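Local coordinates for dnab-like replicative helicase (Bacillus phage SPP1, PDB 3BH0), which probably couples ATP hydrolysis to the 5'-3' unwinding of double-stranded DNA at the replication fork, the chain here being its C-terminal ATPase domain, at residues R232-R237 with L244-E249; D188-L193 with S207-D212; P77-T82 with D267-E272. One frame throughout, in Å; residues are numbered along the deposited sequence.

In the fold
The three contacts sample a RecA-like P-loop ATPase domain at different depths. Contact 2 is core packing, purely apolar, joining the loop after strand 183-188 to helix 202-220. Contact 1 is also largely buried but lies farther from the centre of the chain, and there a salt bridge inside the loop between strand 223-228 and helix 252-256 does the work. Contact 3 is only partly buried; it sets the probable Walker A loop against residues 267-272 through two tyrosine rings, a serine and a methionine sulfur. Contacts 1 and 3 meet through a probable hydrogen bond between Glu235 and Tyr269, whereas contacts 2 and 3 merely pack, where Asp188 approaches Thr82.

Contact 1 (R232-R237 with L244-E249); sequences RQVEQR and LSDLRE
Arg237 and Asp246 reach for each other from opposite directions and meet in a salt bridge, Arg237 NH2 to Asp246 OD2 at 2.6 Å. The guanidinium and carboxylate planes are only 21° apart, yet the acid stands obliquely to the guanidinium and a single oxygen does most of the pairing: Asp246 OD1 stays 3.4 Å from Arg237 NH2. The arginine chain bends at chi3 (-82°), and Val234 O lies against one guanidinium face, toward the rim. The Val234 and Asp246 side chains cross at about a right angle. The CG2 branch of Val234, anti to the carbonyl carbon, sits over a face of the carboxylate, 3.3 Å from Asp246 CG, while Arg237 pairs with OD2.

Both segments belong to the long loop between strand 223-228 and helix 252-256, and each contains a short 3-10 turn; the contact closes this loop on itself. Asp246 OD2 also accepts a hydrogen bond from Met243 N, while Arg237 NH1 donates to Arg241 O, and each charged group thereby has a second polar partner. For a buried carboxylate with an apolar methyl over its face, the arginine and the backbone N-H probably supply the compensation that stabilises its negative charge.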
loop_
_atom_site.group_PDB
_atom_site.type_symbol
_atom_site.label_atom_id
_atom_site.label_comp_id
_atom_site.label_asym_id
_atom_site.label_seq_id
_atom_site.Cartn_x
_atom_site.Cartn_y
_atom_site.Cartn_z
ATOM N N ARG A 232 -16.938 -11.216 3.294
ATOM C CA ARG A 232 -17.452 -11.855 2.069
ATOM C C ARG A 232 -18.902 -11.473 1.809
ATOM O O ARG A 232 -19.483 -11.818 0.785
ATOM C CB ARG A 232 -17.229 -13.373 2.064
ATOM C CG ARG A 232 -18.037 -14.197 3.075
ATOM C CD ARG A 232 -17.622 -15.698 3.021
ATOM N NE ARG A 232 -16.950 -16.056 1.755
ATOM C CZ ARG A 232 -17.020 -17.245 1.145
ATOM N NH1 ARG A 232 -17.743 -18.230 1.657
ATOM N NH2 ARG A 232 -16.358 -17.455 0.009
ATOM N N GLN A 233 -19.445 -10.704 2.746
ATOM C CA GLN A 233 -20.789 -10.179 2.691
ATOM C C GLN A 233 -20.910 -9.063 1.674
ATOM O O GLN A 233 -22.015 -8.718 1.249
ATOM C CB GLN A 233 -21.186 -9.667 4.068
ATOM C CG GLN A 233 -22.611 -10.020 4.435
ATOM C CD GLN A 233 -23.020 -9.515 5.812
ATOM O OE1 GLN A 233 -22.479 -8.516 6.325
ATOM N NE2 GLN A 233 -23.993 -10.200 6.417
ATOM N N VAL A 234 -19.771 -8.496 1.291
ATOM C CA VAL A 234 -19.708 -7.520 0.205
ATOM C C VAL A 234 -20.390 -8.103 -1.031
ATOM O O VAL A 234 -21.094 -7.403 -1.760
ATOM C CB VAL A 234 -18.229 -7.141 -0.133
ATOM C CG1 VAL A 234 -18.143 -6.274 -1.379
ATOM C CG2 VAL A 234 -17.572 -6.443 1.045
ATOM N N GLU A 235 -20.199 -9.405 -1.224
ATOM C CA GLU A 235 -20.560 -10.071 -2.461
ATOM C C GLU A 235 -22.008 -10.555 -2.516
ATOM O O GLU A 235 -22.551 -10.769 -3.609
ATOM C CB GLU A 235 -19.542 -11.175 -2.793
ATOM C CG GLU A 235 -18.132 -10.586 -3.026
ATOM C CD GLU A 235 -17.099 -11.585 -3.530
ATOM O OE1 GLU A 235 -17.444 -12.774 -3.717
ATOM O OE2 GLU A 235 -15.938 -11.166 -3.756
ATOM N N GLN A 236 -22.642 -10.700 -1.349
ATOM C CA GLN A 236 -24.095 -10.920 -1.305
ATOM C C GLN A 236 -24.868 -9.607 -1.148
ATOM O O GLN A 236 -25.844 -9.514 -0.395
ATOM C CB GLN A 236 -24.507 -11.968 -0.259
ATOM C CG GLN A 236 -25.957 -12.524 -0.426
ATOM C CD GLN A 236 -26.355 -12.843 -1.893
ATOM O OE1 GLN A 236 -26.343 -14.005 -2.311
ATOM N NE2 GLN A 236 -26.718 -11.807 -2.664
ATOM N N ARG A 237 -24.392 -8.602 -1.878
ATOM C CA ARG A 237 -25.069 -7.324 -2.074
ATOM C C ARG A 237 -25.261 -7.179 -3.574
ATOM O O ARG A 237 -24.536 -7.815 -4.347
ATOM C CB ARG A 237 -24.192 -6.161 -1.585
ATOM C CG ARG A 237 -24.423 -5.746 -0.153
ATOM C CD ARG A 237 -23.784 -4.393 0.159
ATOM N NE ARG A 237 -22.350 -4.490 0.455
ATOM C CZ ARG A 237 -21.424 -3.698 -0.070
ATOM N NH1 ARG A 237 -21.765 -2.731 -0.918
ATOM N NH2 ARG A 237 -20.156 -3.858 0.256
ATOM N N LEU A 244 -17.520 1.243 4.352
ATOM C CA LEU A 244 -16.793 1.269 5.623
ATOM C C LEU A 244 -17.290 0.221 6.605
ATOM O O LEU A 244 -16.497 -0.345 7.356
ATOM C CB LEU A 244 -16.798 2.667 6.250
ATOM C CG LEU A 244 -15.988 3.746 5.527
ATOM C CD1 LEU A 244 -16.335 5.107 6.121
ATOM C CD2 LEU A 244 -14.495 3.503 5.597
ATOM N N SER A 245 -18.594 -0.048 6.570
ATOM C CA SER A 245 -19.200 -1.121 7.354
ATOM C C SER A 245 -18.656 -2.526 7.012
ATOM O O SER A 245 -18.796 -3.453 7.814
ATOM C CB SER A 245 -20.732 -1.095 7.209
ATOM O OG SER A 245 -21.145 -1.635 5.962
ATOM N N ASP A 246 -18.030 -2.688 5.845
ATOM C CA ASP A 246 -17.464 -3.993 5.446
ATOM C C ASP A 246 -16.250 -4.434 6.272
ATOM O O ASP A 246 -15.859 -5.610 6.258
ATOM C CB ASP A 246 -17.136 -4.009 3.951
ATOM C CG ASP A 246 -18.375 -3.955 3.091
ATOM O OD1 ASP A 246 -19.384 -4.589 3.475
ATOM O OD2 ASP A 246 -18.343 -3.282 2.037
ATOM N N LEU A 247 -15.660 -3.488 6.999
ATOM C CA LEU A 247 -14.520 -3.792 7.854
ATOM C C LEU A 247 -14.971 -4.446 9.176
ATOM O O LEU A 247 -14.262 -4.376 10.172
ATOM C CB LEU A 247 -13.679 -2.527 8.088
ATOM C CG LEU A 247 -13.042 -1.852 6.860
ATOM C CD1 LEU A 247 -12.799 -0.355 7.088
ATOM C CD2 LEU A 247 -11.755 -2.548 6.437
ATOM N N ARG A 248 -16.126 -5.123 9.148
ATOM C CA ARG A 248 -16.856 -5.628 10.348
ATOM C C ARG A 248 -16.017 -6.199 11.486
ATOM O O ARG A 248 -16.022 -5.657 12.594
ATOM C CB ARG A 248 -17.929 -6.660 9.954
ATOM C CG ARG A 248 -19.009 -6.894 11.025
ATOM C CD ARG A 248 -18.586 -7.853 12.159
ATOM N NE ARG A 248 -19.692 -8.064 13.102
ATOM C CZ ARG A 248 -19.608 -8.715 14.266
ATOM N NH1 ARG A 248 -18.449 -9.240 14.675
ATOM N NH2 ARG A 248 -20.692 -8.840 15.028
ATOM N N GLU A 249 -15.304 -7.287 11.188
ATOM C CA GLU A 249 -14.647 -8.136 12.193
ATOM C C GLU A 249 -13.489 -7.449 12.938
ATOM O O GLU A 249 -12.839 -8.053 13.805
ATOM C CB GLU A 249 -14.178 -9.461 11.553
ATOM C CG GLU A 249 -15.282 -10.268 10.827
ATOM C CD GLU A 249 -15.388 -9.959 9.320
ATOM O OE1 GLU A 249 -15.127 -8.803 8.906
ATOM O OE2 GLU A 249 -15.744 -10.878 8.544
#

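Contact 2 (D188-L193 with S207-D212); sequences DYLQLL and SQISRD
Ile209, which loses more surface here than any other residue of the two segments, meets Leu190 and Leu193 in the core of a RecA-like P-loop ATPase domain. The leucines lie on the loop that follows strand 183-188, one of the parallel strands of the central sheet, and Ile209 projects from helix 202-220, which leads on to the neighbouring parallel strand 223-228. The contact therefore belongs to a beta-alpha-beta crossover, in which the loop leaving the first strand packs against the connecting helix.

The loop makes a 3-10 turn over residues 190-192, and the backbone hydrogen bond from Leu193 N to Leu190 O spans it. That turn brings both leucines to the helix while the intervening Gln191 and Leu192 point away. Leu190 slides past Ile209 in the opposite direction: its CG, set anti to the backbone N (chi1 175°), comes 4.0 Å from Ile209 CG2. Leu193 crosses the isoleucine obliquely and uses its CD1 branch. Ile209 thus divides its two arms, CG2 meeting both leucines and CD1 lying beside the CB and backbone of Leu193 alone.

Around this trio the apolar packing continues. Leu190 touches Ile206 and Leu213 of helix 202-220, and helix 164-176 adds Val164 against Ile209 and Ile167 against Leu193. Polar links hold the surrounding pieces: Gln191 is hydrogen-bonded to Ser228 and Gln229, and Gln208 to Ala196. The closest approach between the two segments is that of methyl to methyl, Leu193 CD1 to Ile209 CG2, at 3.5 Å.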
loop_
_atom_site.group_PDB
_atom_site.type_symbol
_atom_site.label_atom_id
_atom_site.label_comp_id
_atom_site.label_asym_id
_atom_site.label_seq_id
_atom_site.Cartn_x
_atom_site.Cartn_y
_atom_site.Cartn_z
ATOM N N ASP A 188 1.815 -6.712 3.942
ATOM C CA ASP A 188 0.966 -7.645 3.180
ATOM C C ASP A 188 0.104 -8.428 4.106
ATOM O O ASP A 188 0.367 -9.548 4.548
ATOM C CB ASP A 188 1.631 -8.537 2.134
ATOM C CG ASP A 188 0.581 -9.232 1.201
ATOM O OD1 ASP A 188 -0.661 -9.131 1.441
ATOM O OD2 ASP A 188 0.999 -9.897 0.230
ATOM N N TYR A 189 -0.947 -7.681 4.366
ATOM C CA TYR A 189 -2.170 -7.978 5.023
ATOM C C TYR A 189 -2.176 -8.173 6.511
ATOM O O TYR A 189 -1.503 -9.035 7.068
ATOM C CB TYR A 189 -3.210 -8.655 4.103
ATOM C CG TYR A 189 -3.763 -10.005 4.413
ATOM C CD1 TYR A 189 -4.844 -10.145 5.279
ATOM C CD2 TYR A 189 -3.301 -11.133 3.731
ATOM C CE1 TYR A 189 -5.403 -11.386 5.522
ATOM C CE2 TYR A 189 -3.865 -12.385 3.960
ATOM C CZ TYR A 189 -4.907 -12.499 4.853
ATOM O OH TYR A 189 -5.445 -13.730 5.093
ATOM N N LEU A 190 -2.925 -7.245 7.099
ATOM C CA LEU A 190 -2.959 -6.931 8.494
ATOM C C LEU A 190 -3.468 -8.072 9.352
ATOM O O LEU A 190 -2.958 -8.282 10.443
ATOM C CB LEU A 190 -3.822 -5.673 8.692
ATOM C CG LEU A 190 -4.162 -5.126 10.087
ATOM C CD1 LEU A 190 -4.209 -3.613 10.011
ATOM C CD2 LEU A 190 -5.481 -5.682 10.633
ATOM N N GLN A 191 -4.448 -8.807 8.842
ATOM C CA GLN A 191 -5.168 -9.805 9.633
ATOM C C GLN A 191 -4.377 -11.095 9.790
ATOM O O GLN A 191 -4.861 -12.056 10.397
ATOM C CB GLN A 191 -6.548 -10.102 9.028
ATOM C CG GLN A 191 -7.564 -8.967 9.184
ATOM C CD GLN A 191 -7.471 -7.897 8.085
ATOM O OE1 GLN A 191 -6.686 -8.007 7.135
ATOM N NE2 GLN A 191 -8.290 -6.858 8.217
ATOM N N LEU A 192 -3.169 -11.089 9.236
ATOM C CA LEU A 192 -2.199 -12.158 9.372
ATOM C C LEU A 192 -1.182 -11.866 10.490
ATOM O O LEU A 192 -0.430 -12.757 10.909
ATOM C CB LEU A 192 -1.450 -12.340 8.032
ATOM C CG LEU A 192 -1.614 -13.636 7.224
ATOM C CD1 LEU A 192 -3.066 -14.055 7.136
ATOM C CD2 LEU A 192 -0.995 -13.536 5.831
ATOM N N LEU A 193 -1.156 -10.621 10.964
ATOM C CA LEU A 193 -0.185 -10.207 11.984
ATOM C C LEU A 193 -0.406 -10.950 13.301
ATOM O O LEU A 193 -1.535 -11.257 13.661
ATOM C CB LEU A 193 -0.232 -8.692 12.215
ATOM C CG LEU A 193 0.362 -7.796 11.125
ATOM C CD1 LEU A 193 -0.027 -6.335 11.317
ATOM C CD2 LEU A 193 1.870 -7.937 11.038
ATOM N N SER A 207 -8.214 -4.882 16.872
ATOM C CA SER A 207 -8.234 -3.549 17.469
ATOM C C SER A 207 -6.845 -3.141 17.959
ATOM O O SER A 207 -6.357 -2.055 17.611
ATOM C CB SER A 207 -9.242 -3.504 18.617
ATOM O OG SER A 207 -10.573 -3.494 18.118
ATOM N N GLN A 208 -6.207 -4.024 18.740
ATOM C CA GLN A 208 -4.835 -3.797 19.241
ATOM C C GLN A 208 -3.848 -3.633 18.101
ATOM O O GLN A 208 -3.098 -2.659 18.073
ATOM C CB GLN A 208 -4.367 -4.924 20.163
ATOM C CG GLN A 208 -2.826 -5.002 20.324
ATOM C CD GLN A 208 -2.164 -5.916 19.282
ATOM O OE1 GLN A 208 -2.638 -7.020 19.022
ATOM N NE2 GLN A 208 -1.068 -5.457 18.693
ATOM N N ILE A 209 -3.854 -4.565 17.148
ATOM C CA ILE A 209 -2.989 -4.429 15.969
ATOM C C ILE A 209 -3.158 -3.058 15.310
ATOM O O ILE A 209 -2.178 -2.410 14.959
ATOM C CB ILE A 209 -3.209 -5.550 14.935
ATOM C CG1 ILE A 209 -2.779 -6.909 15.503
ATOM C CG2 ILE A 209 -2.433 -5.225 13.639
ATOM C CD1 ILE A 209 -3.310 -8.113 14.719
ATOM N N SER A 210 -4.400 -2.612 15.174
ATOM C CA SER A 210 -4.712 -1.325 14.530
ATOM C C SER A 210 -4.168 -0.109 15.307
ATOM O O SER A 210 -3.482 0.744 14.738
ATOM C CB SER A 210 -6.233 -1.214 14.285
ATOM O OG SER A 210 -6.654 0.138 14.123
ATOM N N ARG A 211 -4.470 -0.043 16.606
ATOM C CA ARG A 211 -3.962 1.035 17.472
ATOM C C ARG A 211 -2.452 1.118 17.417
ATOM O O ARG A 211 -1.891 2.213 17.245
ATOM C CB ARG A 211 -4.407 0.850 18.930
ATOM C CG ARG A 211 -5.846 1.208 19.185
ATOM C CD ARG A 211 -6.166 1.170 20.671
ATOM N NE ARG A 211 -5.925 -0.149 21.255
ATOM C CZ ARG A 211 -6.858 -1.084 21.365
ATOM N NH1 ARG A 211 -8.079 -0.828 20.927
ATOM N NH2 ARG A 211 -6.578 -2.272 21.918
ATOM N N ASP A 212 -1.805 -0.042 17.538
ATOM C CA ASP A 212 -0.347 -0.127 17.582
ATOM C C ASP A 212 0.303 0.298 16.257
ATOM O O ASP A 212 1.375 0.948 16.251
ATOM C CB ASP A 212 0.105 -1.534 18.034
ATOM C CG ASP A 212 -0.287 -1.847 19.497
ATOM O OD1 ASP A 212 -0.851 -0.954 20.169
ATOM O OD2 ASP A 212 -0.044 -2.976 19.987
#

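Contact 3 (P77-T82 with D267-E272); sequences PSMGKT and DYYDKE
The rings of Tyr268 and Tyr269 carry this contact, and each also packs on the other. They stand nearly perpendicular: Tyr268 CD2 lies against one face of the Tyr269 ring, offset toward the rim, while Tyr269 CE1 sits at the edge of the Tyr268 ring, in its plane. Across the contact, the sulfur of Met79 makes a Met-aromatic contact with Tyr269, SD being 5.0 Å from the ring centroid and 58° off the ring normal, thus oblique. The bend at chi2 (-67°) carries SD to the ring, the two side chains crossing at about a right angle. Ser78 meets the other tyrosine obliquely, its CB 3.5 Å from Tyr268 CE1.

Segment 77-82 carries the glycine, lysine and threonine of what is probably the Walker A motif, with Gly80 at the N-cap of helix 81-93; Lys81 NZ is hydrogen-bonded to Ala75 O. The tyrosines come from the short, weakly bonded helical turn after strand 259-265. Arg265 donates to Ser78 O and pairs with Asp267 in a salt bridge, which links the two sides further.

Glu235 OE2 probably holds the Tyr269 hydroxyl by a hydrogen bond, and the Met79 sulfur lies obliquely beside the same half of the ring. Across the segments themselves the chemistry is dispersive, which implies shape-dependent packing beside the probable nucleotide-binding loop rather than directional bonding.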
loop_
_atom_site.group_PDB
_atom_site.type_symbol
_atom_site.label_atom_id
_atom_site.label_comp_id
_atom_site.label_asym_id
_atom_site.label_seq_id
_atom_site.Cartn_x
_atom_site.Cartn_y
_atom_site.Cartn_z
ATOM N N PRO A 77 -10.970 -10.423 -2.650
ATOM C CA PRO A 77 -10.016 -11.086 -3.546
ATOM C C PRO A 77 -10.214 -10.712 -5.023
ATOM O O PRO A 77 -11.341 -10.468 -5.461
ATOM C CB PRO A 77 -10.318 -12.576 -3.341
ATOM C CG PRO A 77 -10.992 -12.654 -2.022
ATOM C CD PRO A 77 -11.749 -11.393 -1.862
ATOM N N SER A 78 -9.111 -10.661 -5.765
ATOM C CA SER A 78 -9.130 -10.479 -7.224
ATOM C C SER A 78 -9.391 -9.057 -7.699
ATOM O O SER A 78 -9.656 -8.854 -8.886
ATOM C CB SER A 78 -10.157 -11.411 -7.891
ATOM O OG SER A 78 -9.733 -12.755 -7.852
ATOM N N MET A 79 -9.345 -8.086 -6.794
ATOM C CA MET A 79 -9.541 -6.689 -7.174
ATOM C C MET A 79 -8.235 -5.990 -7.572
ATOM O O MET A 79 -8.269 -4.881 -8.094
ATOM C CB MET A 79 -10.217 -5.926 -6.047
ATOM C CG MET A 79 -11.529 -6.543 -5.551
ATOM S SD MET A 79 -12.923 -6.526 -6.728
ATOM C CE MET A 79 -14.240 -6.237 -5.569
ATOM N N GLY A 80 -7.095 -6.633 -7.327
ATOM C CA GLY A 80 -5.788 -6.080 -7.702
ATOM C C GLY A 80 -4.895 -5.572 -6.570
ATOM O O GLY A 80 -3.857 -4.948 -6.820
ATOM N N LYS A 81 -5.299 -5.880 -5.337
ATOM C CA LYS A 81 -4.706 -5.388 -4.077
ATOM C C LYS A 81 -3.190 -5.506 -3.978
ATOM O O LYS A 81 -2.515 -4.528 -3.673
ATOM C CB LYS A 81 -5.368 -6.135 -2.914
ATOM C CG LYS A 81 -5.040 -5.660 -1.509
ATOM C CD LYS A 81 -6.072 -6.213 -0.513
ATOM C CE LYS A 81 -5.917 -7.709 -0.273
ATOM N NZ LYS A 81 -7.208 -8.323 0.153
ATOM N N THR A 82 -2.670 -6.705 -4.224
ATOM C CA THR A 82 -1.225 -6.956 -4.149
ATOM C C THR A 82 -0.468 -6.207 -5.246
ATOM O O THR A 82 0.486 -5.475 -4.968
ATOM C CB THR A 82 -0.889 -8.481 -4.209
ATOM O OG1 THR A 82 -1.563 -9.159 -3.142
ATOM C CG2 THR A 82 0.620 -8.715 -4.058
ATOM N N ASP A 267 -15.441 -5.555 -13.590
ATOM C CA ASP A 267 -15.547 -6.653 -14.558
ATOM C C ASP A 267 -15.270 -8.039 -13.968
ATOM O O ASP A 267 -15.457 -9.054 -14.650
ATOM C CB ASP A 267 -14.741 -6.377 -15.859
ATOM C CG ASP A 267 -13.232 -6.310 -15.636
ATOM O OD1 ASP A 267 -12.764 -6.620 -14.519
ATOM O OD2 ASP A 267 -12.507 -5.950 -16.587
ATOM N N TYR A 268 -14.847 -8.074 -12.703
ATOM C CA TYR A 268 -14.853 -9.307 -11.928
ATOM C C TYR A 268 -16.288 -9.727 -11.636
ATOM O O TYR A 268 -16.605 -10.904 -11.673
ATOM C CB TYR A 268 -14.078 -9.168 -10.612
ATOM C CG TYR A 268 -14.016 -10.455 -9.814
ATOM C CD1 TYR A 268 -13.087 -11.452 -10.141
ATOM C CD2 TYR A 268 -14.884 -10.688 -8.748
ATOM C CE1 TYR A 268 -13.020 -12.644 -9.435
ATOM C CE2 TYR A 268 -14.825 -11.882 -8.021
ATOM C CZ TYR A 268 -13.884 -12.856 -8.370
ATOM O OH TYR A 268 -13.798 -14.054 -7.668
ATOM N N TYR A 269 -17.146 -8.752 -11.358
ATOM C CA TYR A 269 -18.513 -9.006 -10.914
ATOM C C TYR A 269 -19.554 -9.077 -12.045
ATOM O O TYR A 269 -20.395 -9.983 -12.063
ATOM C CB TYR A 269 -18.933 -7.976 -9.860
ATOM C CG TYR A 269 -18.228 -8.160 -8.541
ATOM C CD1 TYR A 269 -18.365 -9.351 -7.811
ATOM C CD2 TYR A 269 -17.412 -7.165 -8.026
ATOM C CE1 TYR A 269 -17.704 -9.539 -6.606
ATOM C CE2 TYR A 269 -16.754 -7.345 -6.822
ATOM C CZ TYR A 269 -16.905 -8.532 -6.120
ATOM O OH TYR A 269 -16.260 -8.706 -4.926
ATOM N N ASP A 270 -19.513 -8.117 -12.966
ATOM C CA ASP A 270 -20.398 -8.135 -14.113
ATOM C C ASP A 270 -19.540 -8.251 -15.360
ATOM O O ASP A 270 -18.723 -7.376 -15.638
ATOM C CB ASP A 270 -21.271 -6.874 -14.141
ATOM C CG ASP A 270 -21.791 -6.538 -15.544
ATOM O OD1 ASP A 270 -21.904 -7.441 -16.406
ATOM O OD2 ASP A 270 -22.079 -5.351 -15.780
ATOM N N LYS A 271 -19.740 -9.329 -16.113
ATOM C CA LYS A 271 -18.817 -9.692 -17.200
ATOM C C LYS A 271 -18.954 -8.859 -18.485
ATOM O O LYS A 271 -18.094 -8.917 -19.365
ATOM C CB LYS A 271 -18.891 -11.199 -17.488
ATOM C CG LYS A 271 -18.799 -12.078 -16.227
ATOM C CD LYS A 271 -17.363 -12.153 -15.663
ATOM C CE LYS A 271 -17.320 -12.861 -14.301
ATOM N NZ LYS A 271 -15.908 -13.053 -13.812
ATOM N N GLU A 272 -20.028 -8.079 -18.580
ATOM C CA GLU A 272 -20.150 -7.074 -19.643
ATOM C C GLU A 272 -20.284 -5.681 -19.048
ATOM O O GLU A 272 -21.178 -4.904 -19.413
ATOM C CB GLU A 272 -21.311 -7.369 -20.593
ATOM C CG GLU A 272 -21.199 -8.707 -21.305
ATOM C CD GLU A 272 -21.918 -9.820 -20.546
ATOM O OE1 GLU A 272 -23.020 -9.550 -20.014
ATOM O OE2 GLU A 272 -21.394 -10.960 -20.485
#